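Local coordinates for E1 (Kluyveromyces marxianus, PDB 3VX6), which acts as an E1-like enzyme that activates ATG8 and ATG12 for conjugation in autophagy and the cytoplasm-to-vacuole pathway, at residues Leu44-Asp49 against Leu58-Arg63; Tyr137-Met142 against Leu270-Ile275; Ser14-Val19 against Gln52-Val57. One frame throughout, in Å; residues are numbered along the deposited sequence.

Interaction 1 (Leu44-Asp49 against Leu58-Arg63)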
loop_
_atom_site.group_PDB
_atom_site.type_symbol
_atom_site.label_atom_id
_atom_site.label_comp_id
_atom_site.label_asym_id
_atom_site.label_seq_id
_atom_site.Cartn_x
_atom_site.Cartn_y
_atom_site.Cartn_z
ATOM N N LEU A 44 -8.022 8.861 3.939
ATOM C CA LEU A 44 -7.006 9.692 3.320
ATOM C C LEU A 44 -7.045 9.418 1.818
ATOM O O LEU A 44 -7.498 8.364 1.378
ATOM C CB LEU A 44 -5.630 9.357 3.907
ATOM C CG LEU A 44 -5.517 9.598 5.417
ATOM C CD1 LEU A 44 -4.242 8.997 5.968
ATOM C CD2 LEU A 44 -5.569 11.084 5.685
ATOM N N TYR A 45 -6.602 10.390 1.036
ATOM C CA TYR A 45 -6.585 10.265 -0.412
ATOM C C TYR A 45 -5.336 10.967 -0.855
ATOM O O TYR A 45 -5.057 12.092 -0.447
ATOM C CB TYR A 45 -7.794 10.959 -1.057
ATOM C CG TYR A 45 -9.129 10.324 -0.745
ATOM C CD1 TYR A 45 -9.531 9.155 -1.384
ATOM C CD2 TYR A 45 -9.984 10.878 0.207
ATOM C CE1 TYR A 45 -10.747 8.549 -1.084
ATOM C CE2 TYR A 45 -11.204 10.278 0.517
ATOM C CZ TYR A 45 -11.578 9.112 -0.133
ATOM O OH TYR A 45 -12.776 8.501 0.170
ATOM N N THR A 46 -4.556 10.302 -1.675
ATOM C CA THR A 46 -3.360 10.933 -2.148
ATOM C C THR A 46 -3.240 10.491 -3.578
ATOM O O THR A 46 -3.379 9.306 -3.888
ATOM C CB THR A 46 -2.152 10.508 -1.306
ATOM O OG1 THR A 46 -0.996 11.246 -1.722
ATOM C CG2 THR A 46 -1.903 9.016 -1.443
ATOM N N GLN A 47 -3.062 11.457 -4.466
ATOM C CA GLN A 47 -2.922 11.134 -5.873
ATOM C C GLN A 47 -1.559 10.506 -5.979
ATOM O O GLN A 47 -0.546 11.131 -5.668
ATOM C CB GLN A 47 -2.989 12.387 -6.730
ATOM C CG GLN A 47 -2.647 12.150 -8.170
ATOM C CD GLN A 47 -2.824 13.397 -8.989
ATOM O OE1 GLN A 47 -1.973 13.735 -9.808
ATOM N NE2 GLN A 47 -3.938 14.093 -8.778
ATOM N N LEU A 48 -1.537 9.252 -6.390
ATOM C CA LEU A 48 -0.287 8.547 -6.499
ATOM C C LEU A 48 0.517 9.086 -7.662
ATOM O O LEU A 48 0.093 9.032 -8.821
ATOM C CB LEU A 48 -0.546 7.046 -6.653
ATOM C CG LEU A 48 -0.036 6.160 -5.505
ATOM C CD1 LEU A 48 -0.274 6.829 -4.166
ATOM C CD2 LEU A 48 -0.728 4.802 -5.565
ATOM N N ASP A 49 1.669 9.651 -7.336
ATOM C CA ASP A 49 2.550 10.168 -8.353
ATOM C C ASP A 49 3.414 8.976 -8.665
ATOM O O ASP A 49 4.399 8.724 -7.971
ATOM C CB ASP A 49 3.420 11.304 -7.814
ATOM C CG ASP A 49 4.368 11.851 -8.862
ATOM O OD1 ASP A 49 5.187 12.728 -8.515
ATOM O OD2 ASP A 49 4.293 11.405 -10.032
ATOM N N LEU A 58 7.231 4.652 -3.507
ATOM C CA LEU A 58 6.085 5.501 -3.736
ATOM C C LEU A 58 6.114 6.528 -2.638
ATOM O O LEU A 58 6.454 6.221 -1.492
ATOM C CB LEU A 58 4.789 4.702 -3.638
ATOM C CG LEU A 58 3.532 5.567 -3.677
ATOM C CD1 LEU A 58 3.380 6.157 -5.067
ATOM C CD2 LEU A 58 2.323 4.741 -3.300
ATOM N N ALA A 59 5.780 7.758 -2.987
ATOM C CA ALA A 59 5.765 8.803 -1.991
ATOM C C ALA A 59 4.330 9.033 -1.642
ATOM O O ALA A 59 3.519 9.375 -2.510
ATOM C CB ALA A 59 6.368 10.083 -2.536
ATOM N N ILE A 60 4.006 8.791 -0.381
ATOM C CA ILE A 60 2.663 9.049 0.092
ATOM C C ILE A 60 2.809 10.490 0.568
ATOM O O ILE A 60 3.359 10.744 1.642
ATOM C CB ILE A 60 2.262 8.131 1.292
ATOM C CG1 ILE A 60 2.027 6.693 0.810
ATOM C CG2 ILE A 60 1.018 8.686 1.991
ATOM C CD1 ILE A 60 0.888 6.538 -0.165
ATOM N N SER A 61 2.378 11.434 -0.259
ATOM C CA SER A 61 2.461 12.834 0.127
ATOM C C SER A 61 1.123 13.299 0.670
ATOM O O SER A 61 0.150 13.490 -0.060
ATOM C CB SER A 61 2.904 13.701 -1.045
ATOM O OG SER A 61 4.315 13.722 -1.116
ATOM N N LEU A 62 1.099 13.453 1.982
ATOM C CA LEU A 62 -0.083 13.873 2.685
ATOM C C LEU A 62 0.028 15.354 2.971
ATOM O O LEU A 62 0.815 15.779 3.805
ATOM C CB LEU A 62 -0.212 13.085 3.990
ATOM C CG LEU A 62 -0.342 11.573 3.833
ATOM C CD1 LEU A 62 -0.465 10.919 5.196
ATOM C CD2 LEU A 62 -1.551 11.266 2.986
ATOM N N ARG A 63 -0.754 16.138 2.245
ATOM C CA ARG A 63 -0.771 17.575 2.421
ATOM C C ARG A 63 -2.131 17.802 3.040
ATOM O O ARG A 63 -2.743 16.873 3.554
ATOM C CB ARG A 63 -0.699 18.277 1.064
ATOM C CG ARG A 63 0.200 17.583 0.049
ATOM C CD ARG A 63 0.064 18.187 -1.350
ATOM N NE ARG A 63 0.692 17.353 -2.381
ATOM C CZ ARG A 63 1.980 16.995 -2.395
ATOM N NH1 ARG A 63 2.803 17.389 -1.427
ATOM N NH2 ARG A 63 2.453 16.247 -3.388
HETATM O O HOH W 1 5.675 9.413 -5.435
#

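Interaction 2 (Tyr137-Met142 against Leu270-Ile275)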
loop_
_atom_site.group_PDB
_atom_site.type_symbol
_atom_site.label_atom_id
_atom_site.label_comp_id
_atom_site.label_asym_id
_atom_site.label_seq_id
_atom_site.Cartn_x
_atom_site.Cartn_y
_atom_site.Cartn_z
ATOM N N TYR A 137 2.369 13.530 16.836
ATOM C CA TYR A 137 2.935 12.194 16.796
ATOM C C TYR A 137 2.128 11.372 15.787
ATOM O O TYR A 137 0.902 11.377 15.819
ATOM C CB TYR A 137 2.835 11.561 18.180
ATOM C CG TYR A 137 3.416 12.422 19.282
ATOM C CD1 TYR A 137 4.611 12.073 19.917
ATOM C CD2 TYR A 137 2.788 13.611 19.672
ATOM C CE1 TYR A 137 5.168 12.889 20.913
ATOM C CE2 TYR A 137 3.339 14.436 20.665
ATOM C CZ TYR A 137 4.526 14.067 21.275
ATOM O OH TYR A 137 5.084 14.888 22.223
ATOM N N TYR A 138 2.798 10.688 14.869
ATOM C CA TYR A 138 2.073 9.870 13.911
ATOM C C TYR A 138 2.869 8.677 13.447
ATOM O O TYR A 138 4.087 8.606 13.620
ATOM C CB TYR A 138 1.654 10.668 12.690
ATOM C CG TYR A 138 2.800 11.205 11.891
ATOM C CD1 TYR A 138 3.598 12.222 12.399
ATOM C CD2 TYR A 138 3.061 10.732 10.601
ATOM C CE1 TYR A 138 4.623 12.766 11.652
ATOM C CE2 TYR A 138 4.089 11.272 9.833
ATOM C CZ TYR A 138 4.867 12.294 10.369
ATOM O OH TYR A 138 5.889 12.863 9.642
ATOM N N TRP A 139 2.152 7.737 12.847
ATOM C CA TRP A 139 2.756 6.528 12.357
ATOM C C TRP A 139 1.939 6.012 11.192
ATOM O O TRP A 139 0.743 5.736 11.327
ATOM C CB TRP A 139 2.782 5.491 13.462
ATOM C CG TRP A 139 3.887 4.524 13.313
ATOM C CD1 TRP A 139 4.679 4.341 12.216
ATOM C CD2 TRP A 139 4.354 3.607 14.303
ATOM N NE1 TRP A 139 5.612 3.371 12.466
ATOM C CE2 TRP A 139 5.436 2.903 13.741
ATOM C CE3 TRP A 139 3.961 3.311 15.614
ATOM C CZ2 TRP A 139 6.133 1.919 14.443
ATOM C CZ3 TRP A 139 4.655 2.334 16.311
ATOM C CH2 TRP A 139 5.731 1.650 15.723
ATOM N N ILE A 140 2.584 5.888 10.040
ATOM C CA ILE A 140 1.894 5.400 8.866
ATOM C C ILE A 140 2.354 3.990 8.571
ATOM O O ILE A 140 3.493 3.619 8.875
ATOM C CB ILE A 140 2.172 6.283 7.642
ATOM C CG1 ILE A 140 1.771 7.727 7.948
ATOM C CG2 ILE A 140 1.397 5.765 6.442
ATOM C CD1 ILE A 140 1.996 8.702 6.801
ATOM N N CYS A 141 1.446 3.199 8.007
ATOM C CA CYS A 141 1.746 1.829 7.631
ATOM C C CYS A 141 0.939 1.498 6.392
ATOM O O CYS A 141 -0.159 2.010 6.191
ATOM C CB CYS A 141 1.387 0.843 8.747
ATOM S SG CYS A 141 -0.366 0.386 8.867
ATOM N N MET A 142 1.519 0.677 5.536
ATOM C CA MET A 142 0.835 0.222 4.339
ATOM C C MET A 142 0.925 -1.281 4.565
ATOM O O MET A 142 1.957 -1.889 4.301
ATOM C CB MET A 142 1.603 0.641 3.091
ATOM C CG MET A 142 0.878 0.314 1.810
ATOM S SD MET A 142 1.802 0.893 0.421
ATOM C CE MET A 142 1.060 2.488 0.097
ATOM N N LEU A 270 11.397 1.484 13.952
ATOM C CA LEU A 270 9.949 1.312 14.069
ATOM C C LEU A 270 9.394 2.091 15.241
ATOM O O LEU A 270 9.256 1.577 16.351
ATOM C CB LEU A 270 9.569 -0.164 14.231
ATOM C CG LEU A 270 9.345 -0.964 12.940
ATOM C CD1 LEU A 270 9.015 -2.399 13.290
ATOM C CD2 LEU A 270 8.218 -0.345 12.122
ATOM N N ALA A 271 9.062 3.343 14.974
ATOM C CA ALA A 271 8.528 4.219 15.991
ATOM C C ALA A 271 7.771 5.369 15.334
ATOM O O ALA A 271 7.988 5.698 14.156
ATOM C CB ALA A 271 9.662 4.760 16.847
ATOM N N PRO A 272 6.862 5.988 16.089
ATOM C CA PRO A 272 6.079 7.107 15.569
ATOM C C PRO A 272 6.995 8.258 15.157
ATOM O O PRO A 272 8.122 8.363 15.638
ATOM C CB PRO A 272 5.200 7.488 16.752
ATOM C CG PRO A 272 5.068 6.198 17.512
ATOM C CD PRO A 272 6.450 5.635 17.456
ATOM N N LYS A 273 6.509 9.100 14.251
ATOM C CA LYS A 273 7.249 10.268 13.811
ATOM C C LYS A 273 6.542 11.414 14.526
ATOM O O LYS A 273 5.316 11.454 14.564
ATOM C CB LYS A 273 7.136 10.449 12.296
ATOM C CG LYS A 273 7.620 9.252 11.513
ATOM C CD LYS A 273 7.532 9.451 10.008
ATOM C CE LYS A 273 8.718 10.222 9.466
ATOM N NZ LYS A 273 8.812 10.094 7.977
ATOM N N SER A 274 7.298 12.325 15.126
ATOM C CA SER A 274 6.675 13.442 15.819
ATOM C C SER A 274 7.199 14.749 15.281
ATOM O O SER A 274 8.389 15.042 15.376
ATOM C CB SER A 274 6.960 13.394 17.315
ATOM O OG SER A 274 8.361 13.460 17.566
ATOM N N ILE A 275 6.313 15.537 14.708
ATOM C CA ILE A 275 6.744 16.804 14.187
ATOM C C ILE A 275 6.234 17.946 15.047
ATOM O O ILE A 275 5.078 18.367 14.966
ATOM C CB ILE A 275 6.321 16.948 12.733
ATOM C CG1 ILE A 275 4.780 17.068 12.625
ATOM C CG2 ILE A 275 6.854 15.703 11.921
ATOM C CD1 ILE A 275 4.309 17.937 11.401
#

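Interaction 3 (Ser14-Val19 against Gln52-Val57)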
loop_
_atom_site.group_PDB
_atom_site.type_symbol
_atom_site.label_atom_id
_atom_site.label_comp_id
_atom_site.label_asym_id
_atom_site.label_seq_id
_atom_site.Cartn_x
_atom_site.Cartn_y
_atom_site.Cartn_z
ATOM N N SER A 14 6.901 -0.271 1.293
ATOM C CA SER A 14 5.942 0.135 0.266
ATOM C C SER A 14 5.745 1.635 0.009
ATOM O O SER A 14 5.106 2.011 -0.975
ATOM C CB SER A 14 4.579 -0.504 0.558
ATOM O OG SER A 14 4.625 -1.921 0.465
ATOM N N PHE A 15 6.300 2.486 0.865
ATOM C CA PHE A 15 6.124 3.926 0.715
ATOM C C PHE A 15 6.997 4.657 1.719
ATOM O O PHE A 15 7.504 4.070 2.681
ATOM C CB PHE A 15 4.690 4.305 1.050
ATOM C CG PHE A 15 4.381 4.151 2.521
ATOM C CD1 PHE A 15 4.392 2.888 3.117
ATOM C CD2 PHE A 15 4.208 5.269 3.336
ATOM C CE1 PHE A 15 4.246 2.742 4.499
ATOM C CE2 PHE A 15 4.061 5.128 4.718
ATOM C CZ PHE A 15 4.082 3.865 5.300
ATOM N N GLN A 16 7.147 5.953 1.481
ATOM C CA GLN A 16 7.868 6.849 2.377
ATOM C C GLN A 16 6.869 7.981 2.580
ATOM O O GLN A 16 6.421 8.609 1.618
ATOM C CB GLN A 16 9.149 7.388 1.745
ATOM C CG GLN A 16 9.826 8.444 2.603
ATOM C CD GLN A 16 11.274 8.697 2.212
ATOM O OE1 GLN A 16 11.899 9.649 2.684
ATOM N NE2 GLN A 16 11.818 7.838 1.354
ATOM N N SER A 17 6.489 8.217 3.826
ATOM C CA SER A 17 5.520 9.257 4.094
ATOM C C SER A 17 6.117 10.644 3.932
ATOM O O SER A 17 7.323 10.870 4.107
ATOM C CB SER A 17 4.927 9.108 5.499
ATOM O OG SER A 17 5.870 9.407 6.509
ATOM N N PHE A 18 5.250 11.568 3.563
ATOM C CA PHE A 18 5.629 12.953 3.399
ATOM C C PHE A 18 4.452 13.730 3.872
ATOM O O PHE A 18 3.538 14.029 3.099
ATOM C CB PHE A 18 5.927 13.278 1.945
ATOM C CG PHE A 18 7.345 13.048 1.582
ATOM C CD1 PHE A 18 8.323 13.937 2.010
ATOM C CD2 PHE A 18 7.718 11.910 0.885
ATOM C CE1 PHE A 18 9.657 13.700 1.755
ATOM C CE2 PHE A 18 9.047 11.659 0.624
ATOM C CZ PHE A 18 10.027 12.557 1.061
ATOM N N VAL A 19 4.455 14.022 5.164
ATOM C CA VAL A 19 3.355 14.765 5.730
ATOM C C VAL A 19 3.742 16.227 5.895
ATOM O O VAL A 19 4.444 16.612 6.835
ATOM C CB VAL A 19 2.906 14.153 7.072
ATOM C CG1 VAL A 19 2.662 12.668 6.897
ATOM C CG2 VAL A 19 3.954 14.376 8.136
ATOM N N GLN A 52 7.178 10.616 -10.364
ATOM C CA GLN A 52 8.266 11.068 -9.520
ATOM C C GLN A 52 8.197 10.466 -8.121
ATOM O O GLN A 52 7.413 10.915 -7.283
ATOM C CB GLN A 52 8.246 12.601 -9.438
ATOM C CG GLN A 52 9.546 13.272 -9.867
ATOM C CD GLN A 52 10.718 12.902 -8.969
ATOM O OE1 GLN A 52 11.094 11.727 -8.865
ATOM N NE2 GLN A 52 11.304 13.907 -8.311
ATOM N N PHE A 53 9.013 9.449 -7.871
ATOM C CA PHE A 53 9.043 8.823 -6.551
ATOM C C PHE A 53 10.008 9.571 -5.650
ATOM O O PHE A 53 10.665 10.522 -6.080
ATOM C CB PHE A 53 9.469 7.348 -6.636
ATOM C CG PHE A 53 8.337 6.397 -6.932
ATOM C CD1 PHE A 53 8.508 5.029 -6.783
ATOM C CD2 PHE A 53 7.091 6.871 -7.344
ATOM C CE1 PHE A 53 7.457 4.148 -7.035
ATOM C CE2 PHE A 53 6.036 5.993 -7.598
ATOM C CZ PHE A 53 6.222 4.634 -7.442
ATOM N N THR A 54 10.071 9.146 -4.392
ATOM C CA THR A 54 10.970 9.743 -3.410
ATOM C C THR A 54 11.789 8.615 -2.831
ATOM O O THR A 54 11.232 7.652 -2.290
ATOM C CB THR A 54 10.216 10.405 -2.248
ATOM O OG1 THR A 54 11.167 10.861 -1.273
ATOM C CG2 THR A 54 9.271 9.398 -1.581
ATOM N N SER A 55 13.108 8.734 -2.923
ATOM C CA SER A 55 13.979 7.684 -2.426
ATOM C C SER A 55 13.528 6.316 -2.963
ATOM O O SER A 55 13.508 5.324 -2.236
ATOM C CB SER A 55 14.000 7.674 -0.894
ATOM O OG SER A 55 14.711 8.789 -0.388
ATOM N N ASN A 56 13.135 6.289 -4.235
ATOM C CA ASN A 56 12.740 5.053 -4.904
ATOM C C ASN A 56 11.458 4.352 -4.493
ATOM O O ASN A 56 11.092 3.350 -5.103
ATOM C CB ASN A 56 13.886 4.042 -4.817
ATOM C CG ASN A 56 15.124 4.532 -5.503
ATOM O OD1 ASN A 56 15.098 4.816 -6.706
ATOM N ND2 ASN A 56 16.218 4.651 -4.751
ATOM N N VAL A 57 10.793 4.824 -3.449
ATOM C CA VAL A 57 9.552 4.189 -3.061
ATOM C C VAL A 57 8.433 5.178 -3.294
ATOM O O VAL A 57 8.653 6.394 -3.309
ATOM C CB VAL A 57 9.544 3.729 -1.578
ATOM C CG1 VAL A 57 10.548 2.618 -1.382
ATOM C CG2 VAL A 57 9.838 4.894 -0.654
#

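Interaction 1 (Leu44-Asp49 against Leu58-Arg63)
L48 and L58 meet at about a right angle, each offering its branched end to the other. CD1 of L48 rests 3.4 Å from CD2 of L58, and CG of L48 faces both L58 methyls almost equally. The L58 end reaches this place because its CG stands anti to the backbone N (chi1 172°). Leucine suits both positions, since a forked end can interlock with another fork where solvent is excluded. Next along, T46 and I60 also cross at about a right angle: the T46 methyl CG2 lies 3.9 Å from the I60 terminal methyl CD1, which approaches L48 CD1 as well, at 4.2 Å. At the far end L44 and L62 touch loosely, CD1 to CD1 at 4.3 Å, and F23 of helix 21-33 packs against both.

Threonine has two tasks. While CG2 joins the oily row, OG1 donates to the backbone O of S61 at 3.0 Å, arriving from above the carbonyl plane, 48° out of it. Replacing T46 by an alanine removes OG1 and CG2, which would probably leave S61 O without this donor and open a small gap beside I60 CD1. At D49, where the backbones stand farther apart than at T46, a water bridges them, donating to D49 O and accepting from A59 N (3.0 Å from the water).

The strand axes pass 6.9 Å apart at 120°, so strand 59-62, of the two-stranded parallel sheet, crosses strand 40-47, of the large mixed sheet, without pairing with it. A loop connects the two, and their side chains close a buried core with F23 and F123.

Interaction 2 (Tyr137-Met142 against Leu270-Ile275)
Y138 and K273 form the backbone core of this contact, an antiparallel hydrogen-bonded pair. K273 N donates to Y138 O at 2.6 Å with an N-H...O angle of 166°, the donor nearly along the C=O axis. The return bond, from Y138 N to K273 O, is less securely placed. The neighbouring pair, Y137 with S274, is non-hydrogen-bonded.

CH-pi contacts make up the second group. On the sheet face bearing Y138 and K273, the K273 CB lies 3.7 Å from the centroid of the Y138 ring, over its face and displaced toward the rim. Y138 holds its ring there because CG sits between the backbone N and the carbonyl carbon (chi1 63°), which turns the ring across toward its partner strand. On the Y137 face, S274 CB approaches the Y137 ring off-centre. W139 carries a broader cover: the peptide link from A271 C to P272 N lies over the centre of the indole, and P272 CD is 4.1 Å from the centroid of the six-membered ring. Proline suits this spot, its compact ring presenting CD and CG to the indole.

Apolar contacts complete the set. I275 CG2 meets the Y138 ring at its edge, in plane, 3.7 Å from CE1, and L270 CD2 touches W139 CZ2 at 3.9 Å.

The polar ends find partners outside the two segments: W139 NE1 bonds to E263 O, and K273 NZ makes weak links to E263 and S17. The backbone pairing, with K273 N to Y138 O its surer bond, thus sets the alignment, while aromatic faces, which accept C-H groups without needing a charged partner, hold the partly exposed C-terminal segment onto the edge of strand 135-144.

Interaction 3 (Ser14-Val19 against Gln52-Val57)
The F18 ring turns its edge, not a face, to T54: the T54 hydroxyl OG1 lies near the ring plane, beside CE2 and CZ, and the two side chains arrive from opposite directions. The other flat group, the Q16 amide, points its nitrogen NE2 at CB of S55. Both approaches are modelled very close, and at this resolution their exact spacing is uncertain; they are contacts rather than hydrogen bonds.

Q16 gets there by extension. With CG anti to the backbone N (chi1 173°) and the rest of the chain straight, its amide travels past T54, crossing it at about a right angle. The firmer packing lies nearer the backbone, where Q16 CB sits 3.5 Å from V57 CG2; a beta-branched valine gives this buried corner compact bulk. The loop's own shape is a type I' beta turn from T54 to V57, with V57 N bonded to T54 O at 3.1 Å. S55 and N56 both take the positive phi of such a turn, which asparagine tolerates readily and serine less so.

Strand 16-19 pairs in parallel with strand 59-62, where Q16 bonds to L58 and I60. F15 and S17 pack on I140 of strand 135-144, and just before the turn F53 stacks with H206, so the loop lies between strand 16-19 and a further loop.

In the fold
Interaction 1 is the buried core contact, whereas interactions 2 and 3 are partly buried and reach the surface. Interactions 1 and 3 hold the same small sheet: strands 59-62 and 16-19 are neighbours in it, with probable backbone bonds between F18 and both I60 and L62. Interactions 1 and 2 engage the large mixed sheet through different strands, 40-47 and 135-144, and meet where L62 packs on I140. Chemistry follows place. Aliphatic methyls and one hydroxyl-to-carbonyl bond serve the interior; true strand pairing with aromatic CH-pi contacts fixes the C-terminal strand of interaction 2; and interaction 3, at a loop, relies on van der Waals contact.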